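Local atomic coordinates of argininosuccinate lyase (Chelativorans sp., PDB entry 6RXA), a protein that acts as a C-N lyase of the aspartase/fumarase superfamily, known as EDDS lyase, and probably releases fumarate and an amine from N-substituted aspartates. Residues 45-50 with 89-94; 164-169 with 447-452; 254-259 with 290-295; 370-375 with 380-385. The protein carries 2 engineered substitutions. All blocks are in the same frame, centred on the assembly; numbering follows the deposited sequence. Where two conformers were deposited one is given.

Contact 1: residues 45-50 with 89-94; sequences QIHRAH and LPYEAA
His-47 and Tyr-91 make this contact by themselves, and each buries about the same area. They join helix 35-56 to helix 88-99. The closest atoms are His-47 CD2 and Tyr-91 CE1, 3.6 Å apart. NE2 of His-47 also lies 4.0 Å from Tyr-91 CD1, so the CD2-NE2 bond of the imidazole lies near the CD1-CE1 bond of the phenol. The ring centroids of His-47 and Tyr-91 are 5.1 Å apart and the planes are tilted by 35°. This is an oblique aromatic pair. Tyr-91 reaches across because CG is anti to its backbone N (chi1 -178°). The two side chains run alongside each other, pointing in opposite senses. Both have polar anchors further out. ND1 of His-47 is hydrogen-bonded to NH1 of Arg-110, and OH of Tyr-91 to OD1 of Asp-76. An alanine in place of Tyr-91 would probably leave the imidazole without its aromatic neighbour and Asp-76 OD1 without the phenol hydroxyl. Helix 62-79 packs against the same pair, with Leu-72 touching both side chains and Val-75 touching Tyr-91. Helices 112-147 and 451-500 cover other sides of helix 35-56.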
# COMPACT_ATOMS: atom_id res chain seq x y z
N GLN A 45 -33.80 -1.01 -9.43
CA GLN A 45 -34.66 -0.82 -8.26
C GLN A 45 -34.74 0.66 -7.90
O GLN A 45 -35.82 1.15 -7.54
CB GLN A 45 -34.13 -1.63 -7.09
CG GLN A 45 -34.32 -3.13 -7.27
CD GLN A 45 -35.78 -3.52 -7.37
OE1 GLN A 45 -36.52 -3.44 -6.39
NE2 GLN A 45 -36.20 -3.95 -8.56
N ILE A 46 -33.63 1.38 -7.99
CA ILE A 46 -33.63 2.81 -7.70
C ILE A 46 -34.56 3.56 -8.65
O ILE A 46 -35.30 4.45 -8.23
CB ILE A 46 -32.20 3.36 -7.72
CG1 ILE A 46 -31.42 2.79 -6.53
CG2 ILE A 46 -32.21 4.88 -7.75
CD1 ILE A 46 -29.91 3.00 -6.64
N HIS A 47 -34.54 3.21 -9.94
CA HIS A 47 -35.45 3.88 -10.87
C HIS A 47 -36.89 3.72 -10.41
O HIS A 47 -37.69 4.67 -10.46
CB HIS A 47 -35.32 3.31 -12.28
CG HIS A 47 -33.95 3.42 -12.85
ND1 HIS A 47 -33.09 4.45 -12.55
CD2 HIS A 47 -33.28 2.60 -13.71
CE1 HIS A 47 -31.95 4.27 -13.20
NE2 HIS A 47 -32.03 3.15 -13.90
N ARG A 48 -37.26 2.51 -9.99
CA ARG A 48 -38.63 2.26 -9.55
C ARG A 48 -38.94 3.06 -8.29
O ARG A 48 -40.01 3.68 -8.20
CB ARG A 48 -38.82 0.76 -9.32
CG ARG A 48 -38.82 -0.04 -10.61
CD ARG A 48 -38.92 -1.53 -10.35
NE ARG A 48 -39.12 -2.27 -11.60
CZ ARG A 48 -38.16 -2.54 -12.47
NH1 ARG A 48 -36.92 -2.14 -12.25
NH2 ARG A 48 -38.43 -3.22 -13.58
N ALA A 49 -38.04 3.04 -7.31
CA ALA A 49 -38.30 3.76 -6.07
C ALA A 49 -38.39 5.27 -6.30
O ALA A 49 -39.25 5.95 -5.73
CB ALA A 49 -37.22 3.45 -5.03
N HIS A 50 -37.49 5.80 -7.13
CA HIS A 50 -37.52 7.23 -7.42
C HIS A 50 -38.83 7.61 -8.09
O HIS A 50 -39.48 8.59 -7.71
CB HIS A 50 -36.33 7.59 -8.30
CG HIS A 50 -36.23 9.05 -8.60
ND1 HIS A 50 -35.83 9.97 -7.66
CD2 HIS A 50 -36.48 9.74 -9.73
CE1 HIS A 50 -35.84 11.18 -8.20
NE2 HIS A 50 -36.24 11.06 -9.46
N LEU A 89 -27.22 6.57 -19.08
CA LEU A 89 -27.73 7.25 -20.27
C LEU A 89 -28.13 6.27 -21.36
O LEU A 89 -29.19 6.47 -21.98
CB LEU A 89 -26.77 8.34 -20.75
CG LEU A 89 -26.74 9.60 -19.88
CD1 LEU A 89 -25.67 10.57 -20.37
CD2 LEU A 89 -28.11 10.29 -19.86
N PRO A 90 -27.36 5.21 -21.64
CA PRO A 90 -27.85 4.19 -22.58
C PRO A 90 -29.17 3.57 -22.17
O PRO A 90 -30.04 3.32 -23.03
CB PRO A 90 -26.70 3.17 -22.62
CG PRO A 90 -25.47 4.01 -22.34
CD PRO A 90 -25.93 5.03 -21.31
N TYR A 91 -29.35 3.30 -20.88
CA TYR A 91 -30.59 2.72 -20.39
C TYR A 91 -31.76 3.68 -20.58
O TYR A 91 -32.83 3.28 -21.05
CB TYR A 91 -30.40 2.35 -18.92
CG TYR A 91 -31.59 1.69 -18.29
CD1 TYR A 91 -32.65 2.45 -17.80
CD2 TYR A 91 -31.65 0.32 -18.16
CE1 TYR A 91 -33.75 1.84 -17.22
CE2 TYR A 91 -32.75 -0.30 -17.58
CZ TYR A 91 -33.79 0.48 -17.11
OH TYR A 91 -34.89 -0.12 -16.53
N GLU A 92 -31.56 4.95 -20.22
CA GLU A 92 -32.62 5.93 -20.39
C GLU A 92 -33.01 6.06 -21.85
O GLU A 92 -34.18 6.22 -22.18
CB GLU A 92 -32.19 7.28 -19.82
CG GLU A 92 -33.36 8.24 -19.65
CD GLU A 92 -32.94 9.70 -19.49
OE1 GLU A 92 -32.98 10.43 -20.51
OE2 GLU A 92 -32.58 10.12 -18.37
N ALA A 93 -32.02 6.00 -22.75
CA ALA A 93 -32.31 6.14 -24.17
C ALA A 93 -33.08 4.94 -24.69
O ALA A 93 -34.00 5.09 -25.51
CB ALA A 93 -31.02 6.36 -24.96
N ALA A 94 -32.74 3.73 -24.23
CA ALA A 94 -33.54 2.56 -24.56
C ALA A 94 -34.96 2.70 -24.01
O ALA A 94 -35.92 2.29 -24.66
CB ALA A 94 -32.87 1.30 -24.02

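Contact 2: residues 164-169 with 447-452; sequences QPITLG and GMPAPM
Pro-449 rests on Ile-166, at the end of a beta hairpin formed by strands 153-158 and 161-167. The hairpin leads directly into helix 168-193. The partner segment is the loop that enters helix 451-500. Gly-447 opens this loop with a positive phi of 79°, which favours glycine. Its carbonyl O accepts a hydrogen bond from NE2 of His-170 and another from OG of Ser-228 of the third subunit. The end of the Met-448 side chain leads off from the hairpin. Pro-449 carries the contact. Its CB lies 3.7 Å from Ile-166 CA and 3.9 Å from Ile-166 CB. Its CG is 4.1 Å from CG2 of Ile-166, and the two side chains cross at about a right angle. Pro-449 CG also comes within 4.0 Å of Pro-165 O. That carbonyl oxygen is buried here and has no polar partner in the model. Ala-204 of the third subunit packs on both Ile-166 and Pro-449. Ala-450 turns its side chain away and is the N-cap of helix 451-500. Pro-451 begins that helix and packs on Trp-437 and Leu-441. Thr-167 is likewise an N-cap, and its OG1 accepts from His-170 N. The same OG1 donates to a water 2.8 Å away, and this water donates in turn to Pro-449 O, also at 2.8 Å.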
# COMPACT_ATOMS: atom_id res chain seq x y z
N GLN A 164 4.39 -23.06 25.49
CA GLN A 164 3.82 -23.73 26.66
C GLN A 164 2.70 -24.64 26.19
O GLN A 164 2.20 -24.53 25.08
CB GLN A 164 3.28 -22.72 27.67
CG GLN A 164 4.33 -21.82 28.34
CD GLN A 164 3.71 -20.78 29.25
OE1 GLN A 164 2.49 -20.61 29.30
NE2 GLN A 164 4.55 -20.06 29.99
N PRO A 165 2.24 -25.56 27.07
CA PRO A 165 1.13 -26.44 26.70
C PRO A 165 -0.22 -25.72 26.75
O PRO A 165 -0.50 -24.97 27.68
CB PRO A 165 1.19 -27.56 27.75
CG PRO A 165 2.58 -27.47 28.34
CD PRO A 165 2.89 -26.00 28.32
N ILE A 166 -1.05 -25.99 25.73
CA ILE A 166 -2.43 -25.53 25.68
C ILE A 166 -3.28 -26.70 25.19
O ILE A 166 -2.86 -27.86 25.28
CB ILE A 166 -2.59 -24.30 24.77
CG1 ILE A 166 -2.16 -24.64 23.34
CG2 ILE A 166 -1.79 -23.13 25.30
CD1 ILE A 166 -2.75 -23.70 22.29
N THR A 167 -4.46 -26.41 24.65
CA THR A 167 -5.23 -27.41 23.92
C THR A 167 -5.64 -26.82 22.58
O THR A 167 -5.66 -25.60 22.39
CB THR A 167 -6.50 -27.82 24.67
OG1 THR A 167 -7.39 -26.70 24.71
CG2 THR A 167 -6.18 -28.28 26.08
N LEU A 168 -5.98 -27.69 21.64
CA LEU A 168 -6.50 -27.22 20.36
C LEU A 168 -7.76 -26.38 20.55
O LEU A 168 -7.95 -25.37 19.85
CB LEU A 168 -6.74 -28.40 19.42
CG LEU A 168 -7.33 -28.09 18.04
CD1 LEU A 168 -6.47 -27.08 17.28
CD2 LEU A 168 -7.48 -29.37 17.25
N GLY A 169 -8.62 -26.75 21.50
CA GLY A 169 -9.78 -25.93 21.79
C GLY A 169 -9.43 -24.52 22.21
O GLY A 169 -10.06 -23.55 21.78
N GLY A 447 -9.62 -17.06 30.03
CA GLY A 447 -8.92 -17.11 28.76
C GLY A 447 -7.77 -18.08 28.67
O GLY A 447 -7.01 -18.05 27.70
N MET A 448 -7.61 -18.94 29.67
CA MET A 448 -6.50 -19.88 29.77
C MET A 448 -6.96 -21.26 29.33
O MET A 448 -8.15 -21.52 29.16
CB MET A 448 -5.99 -19.87 31.21
CG MET A 448 -5.59 -18.45 31.63
SD MET A 448 -4.78 -18.43 33.23
CE MET A 448 -4.77 -16.67 33.60
N PRO A 449 -6.01 -22.18 29.09
CA PRO A 449 -6.36 -23.42 28.37
C PRO A 449 -7.03 -24.53 29.18
O PRO A 449 -7.47 -25.52 28.57
CB PRO A 449 -5.01 -23.89 27.80
CG PRO A 449 -3.99 -23.32 28.75
CD PRO A 449 -4.55 -21.95 29.09
N ALA A 450 -7.13 -24.43 30.49
CA ALA A 450 -7.79 -25.49 31.24
C ALA A 450 -9.19 -25.74 30.66
O ALA A 450 -9.90 -24.78 30.32
CB ALA A 450 -7.92 -25.09 32.71
N PRO A 451 -9.63 -27.00 30.56
CA PRO A 451 -10.94 -27.27 29.96
C PRO A 451 -12.10 -26.46 30.53
O PRO A 451 -12.97 -26.02 29.77
CB PRO A 451 -11.13 -28.77 30.19
CG PRO A 451 -9.76 -29.31 30.18
CD PRO A 451 -8.86 -28.24 30.81
N MET A 452 -12.17 -26.27 31.85
CA MET A 452 -13.29 -25.53 32.42
C MET A 452 -13.28 -24.08 31.95
O MET A 452 -14.35 -23.49 31.73
CB MET A 452 -13.24 -25.60 33.95
CG MET A 452 -13.73 -26.93 34.54
SD MET A 452 -15.45 -27.34 34.14
CE MET A 452 -15.27 -28.24 32.59
O HOH W 1 -9.15 -26.87 26.82

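Contact 3: residues 254-259 with 290-295; sequences RLASEI and MSLERS. Engineered in segment 290-295: Met-290 (natural residue Asp).
Leu-292 holds CG anti to its carbonyl carbon (chi1 -55°) and then extends, with CD1 trans to CA (chi2 -180°). This carries CD1 over to Ala-256 and Ile-259. On the other side Ile-259 places CG2, its shorter branch, anti to its own backbone N, and this methyl is the one that meets the leucine. The contact belongs to the mainly helical fold of the aspartase/fumarase superfamily. Helix 290-301 directly follows the signature loop of that superfamily, which here reads GTSSIMPQKKNP, and it packs on the long helix 236-262. CD1 of Leu-292 lies 3.9 Å from CG2 of Ile-259, and the two side chains cross at about a right angle. The same CD1 is 3.7 Å from Ala-256 O. The small side chain of Ala-256 lets the backbones come near, with its CA only 5.2 Å from Leu-292 CA. CB of Ala-256 lies 3.9 Å from Leu-292 O. Gln-260 and Met-342 also pack on Leu-292.

Met-290, at the start of the second helix, is an engineered residue that replaces a natural aspartate. Arg-294 takes part in fumarate binding in another structure of this protein, and here it makes a cation-pi contact with Tyr-26. Within helix 290-301, Ser-291 O accepts two bonds from Ser-295, one from N and one from OG, on opposite faces of its plane. OG of Ser-295 is 2.8 Å from Ser-291 O and tilted 27° from the carbonyl plane.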
# COMPACT_ATOMS: atom_id res chain seq x y z
N ARG A 254 -3.31 -15.72 8.85
CA ARG A 254 -2.53 -16.19 9.98
C ARG A 254 -2.95 -17.58 10.42
O ARG A 254 -2.10 -18.42 10.74
CB ARG A 254 -2.65 -15.18 11.12
CG ARG A 254 -1.91 -13.89 10.81
CD ARG A 254 -2.23 -12.75 11.77
NE ARG A 254 -1.55 -12.93 13.04
CZ ARG A 254 -1.81 -12.20 14.12
NH1 ARG A 254 -2.78 -11.27 14.07
NH2 ARG A 254 -1.09 -12.41 15.23
N LEU A 255 -4.25 -17.86 10.43
CA LEU A 255 -4.71 -19.21 10.75
C LEU A 255 -4.28 -20.19 9.67
O LEU A 255 -3.84 -21.30 9.98
CB LEU A 255 -6.22 -19.25 10.90
CG LEU A 255 -6.79 -20.64 11.17
CD1 LEU A 255 -6.24 -21.23 12.47
CD2 LEU A 255 -8.31 -20.61 11.22
N ALA A 256 -4.43 -19.82 8.39
CA ALA A 256 -3.98 -20.70 7.32
C ALA A 256 -2.50 -21.01 7.46
O ALA A 256 -2.08 -22.16 7.29
CB ALA A 256 -4.28 -20.05 5.97
N SER A 257 -1.69 -19.99 7.75
CA SER A 257 -0.25 -20.21 7.92
C SER A 257 0.02 -21.13 9.11
O SER A 257 0.87 -22.03 9.04
CB SER A 257 0.45 -18.86 8.08
OG SER A 257 1.85 -18.97 7.97
N GLU A 258 -0.71 -20.92 10.22
CA GLU A 258 -0.54 -21.77 11.40
C GLU A 258 -0.78 -23.23 11.05
O GLU A 258 0.01 -24.11 11.40
CB GLU A 258 -1.53 -21.35 12.49
CG GLU A 258 -1.22 -21.94 13.85
CD GLU A 258 -0.43 -20.99 14.73
OE1 GLU A 258 -0.90 -19.84 14.91
OE2 GLU A 258 0.65 -21.40 15.25
N ILE A 259 -1.89 -23.49 10.35
CA ILE A 259 -2.25 -24.86 9.96
C ILE A 259 -1.24 -25.41 8.96
O ILE A 259 -0.90 -26.59 9.00
CB ILE A 259 -3.70 -24.90 9.42
CG1 ILE A 259 -4.69 -24.55 10.54
CG2 ILE A 259 -3.99 -26.27 8.85
CD1 ILE A 259 -6.13 -24.40 10.07
N MET A 290 -2.98 -26.56 -0.88
CA MET A 290 -3.41 -25.59 -1.88
C MET A 290 -4.57 -24.74 -1.38
O MET A 290 -4.65 -23.55 -1.73
CB MET A 290 -3.79 -26.35 -3.14
CG MET A 290 -4.09 -25.48 -4.32
SD MET A 290 -2.71 -24.44 -4.82
CE MET A 290 -2.86 -24.57 -6.61
N SER A 291 -5.46 -25.30 -0.56
CA SER A 291 -6.55 -24.53 0.02
C SER A 291 -6.00 -23.41 0.88
O SER A 291 -6.48 -22.27 0.84
CB SER A 291 -7.46 -25.44 0.84
OG SER A 291 -6.72 -26.18 1.81
N LEU A 292 -4.98 -23.72 1.69
CA LEU A 292 -4.39 -22.72 2.57
C LEU A 292 -3.67 -21.64 1.78
O LEU A 292 -3.82 -20.44 2.07
CB LEU A 292 -3.42 -23.41 3.53
CG LEU A 292 -3.96 -24.58 4.37
CD1 LEU A 292 -2.88 -25.16 5.28
CD2 LEU A 292 -5.20 -24.17 5.15
N GLU A 293 -2.89 -22.03 0.77
CA GLU A 293 -2.10 -21.04 0.05
C GLU A 293 -2.97 -20.13 -0.79
O GLU A 293 -2.72 -18.92 -0.86
CB GLU A 293 -1.01 -21.72 -0.78
CG GLU A 293 0.09 -22.29 0.13
CD GLU A 293 1.41 -22.50 -0.56
OE1 GLU A 293 2.43 -22.60 0.17
OE2 GLU A 293 1.43 -22.61 -1.81
N ARG A 294 -4.00 -20.67 -1.44
CA ARG A 294 -4.90 -19.80 -2.20
C ARG A 294 -5.75 -18.92 -1.28
O ARG A 294 -6.16 -17.83 -1.68
CB ARG A 294 -5.77 -20.61 -3.15
CG ARG A 294 -4.99 -21.13 -4.35
CD ARG A 294 -5.84 -22.05 -5.19
NE ARG A 294 -5.20 -22.39 -6.46
CZ ARG A 294 -5.30 -21.66 -7.56
NH1 ARG A 294 -6.00 -20.53 -7.58
NH2 ARG A 294 -4.68 -22.06 -8.67
N SER A 295 -6.02 -19.38 -0.05
CA SER A 295 -6.70 -18.50 0.90
C SER A 295 -5.81 -17.34 1.30
O SER A 295 -6.26 -16.18 1.35
CB SER A 295 -7.17 -19.32 2.12
OG SER A 295 -8.21 -20.23 1.76

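Contact 4: residues 370-375 with 380-385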
# COMPACT_ATOMS: atom_id res chain seq x y z
N LEU A 370 8.07 -25.70 35.63
CA LEU A 370 9.18 -26.07 36.51
C LEU A 370 9.75 -24.85 37.23
O LEU A 370 10.03 -24.89 38.44
CB LEU A 370 10.26 -26.82 35.72
CG LEU A 370 11.41 -27.45 36.49
CD1 LEU A 370 10.90 -28.55 37.41
CD2 LEU A 370 12.48 -28.00 35.55
N THR A 371 9.89 -23.73 36.51
CA THR A 371 10.40 -22.49 37.10
C THR A 371 9.44 -21.93 38.14
O THR A 371 9.85 -21.51 39.23
CB THR A 371 10.61 -21.45 35.99
OG1 THR A 371 11.38 -22.02 34.91
CG2 THR A 371 11.33 -20.21 36.52
N ASP A 372 8.14 -21.86 37.80
CA ASP A 372 7.15 -21.36 38.74
C ASP A 372 7.12 -22.21 40.00
O ASP A 372 6.90 -21.69 41.11
CB ASP A 372 5.76 -21.39 38.11
CG ASP A 372 5.50 -20.24 37.13
OD1 ASP A 372 6.05 -19.14 37.31
OD2 ASP A 372 4.71 -20.45 36.19
N MET A 373 7.35 -23.52 39.85
CA MET A 373 7.37 -24.41 41.01
C MET A 373 8.50 -24.06 41.96
O MET A 373 8.32 -24.05 43.18
CB MET A 373 7.46 -25.86 40.53
CG MET A 373 7.40 -26.90 41.65
SD MET A 373 9.00 -27.20 42.39
CE MET A 373 9.71 -28.32 41.18
N LEU A 374 9.69 -23.76 41.42
CA LEU A 374 10.80 -23.39 42.29
C LEU A 374 10.47 -22.12 43.07
O LEU A 374 10.67 -22.06 44.29
CB LEU A 374 12.08 -23.18 41.48
CG LEU A 374 12.58 -24.36 40.65
CD1 LEU A 374 13.91 -24.00 39.99
CD2 LEU A 374 12.69 -25.61 41.47
N VAL A 375 9.95 -21.10 42.39
CA VAL A 375 9.55 -19.87 43.07
C VAL A 375 8.53 -20.16 44.16
O VAL A 375 8.66 -19.70 45.30
CB VAL A 375 8.99 -18.86 42.04
CG1 VAL A 375 8.39 -17.65 42.74
CG2 VAL A 375 10.08 -18.44 41.07
N ILE A 380 12.48 -18.50 45.97
CA ILE A 380 13.44 -17.70 45.21
C ILE A 380 12.68 -16.78 44.25
O ILE A 380 11.50 -16.99 43.96
CB ILE A 380 14.44 -18.58 44.45
CG1 ILE A 380 13.73 -19.52 43.48
CG2 ILE A 380 15.26 -19.42 45.43
CD1 ILE A 380 14.68 -20.51 42.81
N ASP A 381 13.37 -15.75 43.77
CA ASP A 381 12.75 -14.82 42.82
C ASP A 381 12.71 -15.44 41.43
O ASP A 381 13.43 -16.40 41.14
CB ASP A 381 13.51 -13.49 42.78
CG ASP A 381 14.88 -13.62 42.14
OD1 ASP A 381 15.82 -14.10 42.81
OD2 ASP A 381 15.01 -13.25 40.95
N TYR A 382 11.87 -14.87 40.56
CA TYR A 382 11.63 -15.50 39.27
C TYR A 382 12.89 -15.50 38.40
O TYR A 382 13.13 -16.45 37.64
CB TYR A 382 10.47 -14.84 38.52
CG TYR A 382 10.03 -15.77 37.40
CD1 TYR A 382 9.15 -16.80 37.66
CD2 TYR A 382 10.59 -15.68 36.13
CE1 TYR A 382 8.79 -17.70 36.68
CE2 TYR A 382 10.23 -16.58 35.14
CZ TYR A 382 9.33 -17.59 35.42
OH TYR A 382 8.96 -18.50 34.46
N ARG A 383 13.69 -14.45 38.48
CA ARG A 383 14.88 -14.36 37.63
C ARG A 383 15.90 -15.44 37.97
O ARG A 383 16.49 -16.03 37.07
CB ARG A 383 15.46 -12.94 37.71
CG ARG A 383 16.48 -12.58 36.63
CD ARG A 383 15.95 -12.82 35.22
NE ARG A 383 14.68 -12.13 34.98
CZ ARG A 383 13.67 -12.64 34.28
NH1 ARG A 383 12.55 -11.94 34.14
NH2 ARG A 383 13.79 -13.84 33.72
N GLU A 384 16.11 -15.74 39.26
CA GLU A 384 17.08 -16.78 39.59
C GLU A 384 16.55 -18.17 39.24
O GLU A 384 17.32 -19.05 38.82
CB GLU A 384 17.48 -16.74 41.07
CG GLU A 384 18.54 -17.80 41.43
CD GLU A 384 18.91 -17.82 42.92
OE1 GLU A 384 18.19 -17.20 43.73
OE2 GLU A 384 19.92 -18.48 43.27
N ALA A 385 15.26 -18.41 39.46
CA ALA A 385 14.68 -19.69 39.07
C ALA A 385 14.82 -19.91 37.57
O ALA A 385 15.17 -21.00 37.12
CB ALA A 385 13.21 -19.74 39.48
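Thr-371 sets its CG2 methyl over one face of the Tyr-382 ring. This is a CH-pi contact, with CG2 3.9 Å from the ring centroid. The same methyl is 3.5 Å from Ala-385 CB. OD1 of Asp-372 comes to the edge of that ring instead, near its plane, 3.2 Å from Tyr-382 CE1. CG2 of Val-375 touches both the ring and the helix beyond it, 3.9 Å from Tyr-382 CD1 and 3.7 Å from Ala-385 CB. Its CG1 lies 3.4 Å from Ile-380 O. Leu-374 CB meets Ile-380 CD1 at 4.0 Å. Together these contacts close an antiparallel alpha-alpha hairpin, in which helices 367-378 and 382-399 are joined by a very short turn. Asp-381 is the N-cap of the second helix. Its OD2 accepts from Glu-384 N at 3.2 Å, and the N-H comes from above the carboxylate plane. Tyr-382 reaches the first helix with CG anti to the backbone N (chi1 -164°). Its OH is hydrogen-bonded to Ile-282 O of the fourth subunit. A leucine in place of Tyr-382 would probably leave that carbonyl without its mate and take away the flat face under the Thr-371 methyl. OD1 of Asp-372 accepts from Trp-208 NE1 of the third subunit, while OG1 of Thr-371 is hydrogen-bonded back to Met-367 O.

The four contacts are spread along an elongated subunit. Contacts 1 and 4 mark its far ends, with centres 75 Å apart. Contacts 3 and 4 both fall in the chain between the two segments of contact 2, at 23 and 22 Å from it, centre to centre. Tyr-171 bridges contacts 2 and 3, touching Ile-166 and bonding through its OH to Glu-258. Between subunits, Glu-92 pairs with Arg-383 of the third subunit. Within the chain, residues that bind fumarate or succinate in other structures of this protein lie in or near contacts 1, 2 and 3: Arg-112 about 8 Å from His-47 and Thr-158 about 9 Å from Ile-166 (side chains), and Arg-294 itself. Arg-383 bonds Ser-281 O, a binding residue, of the fourth subunit.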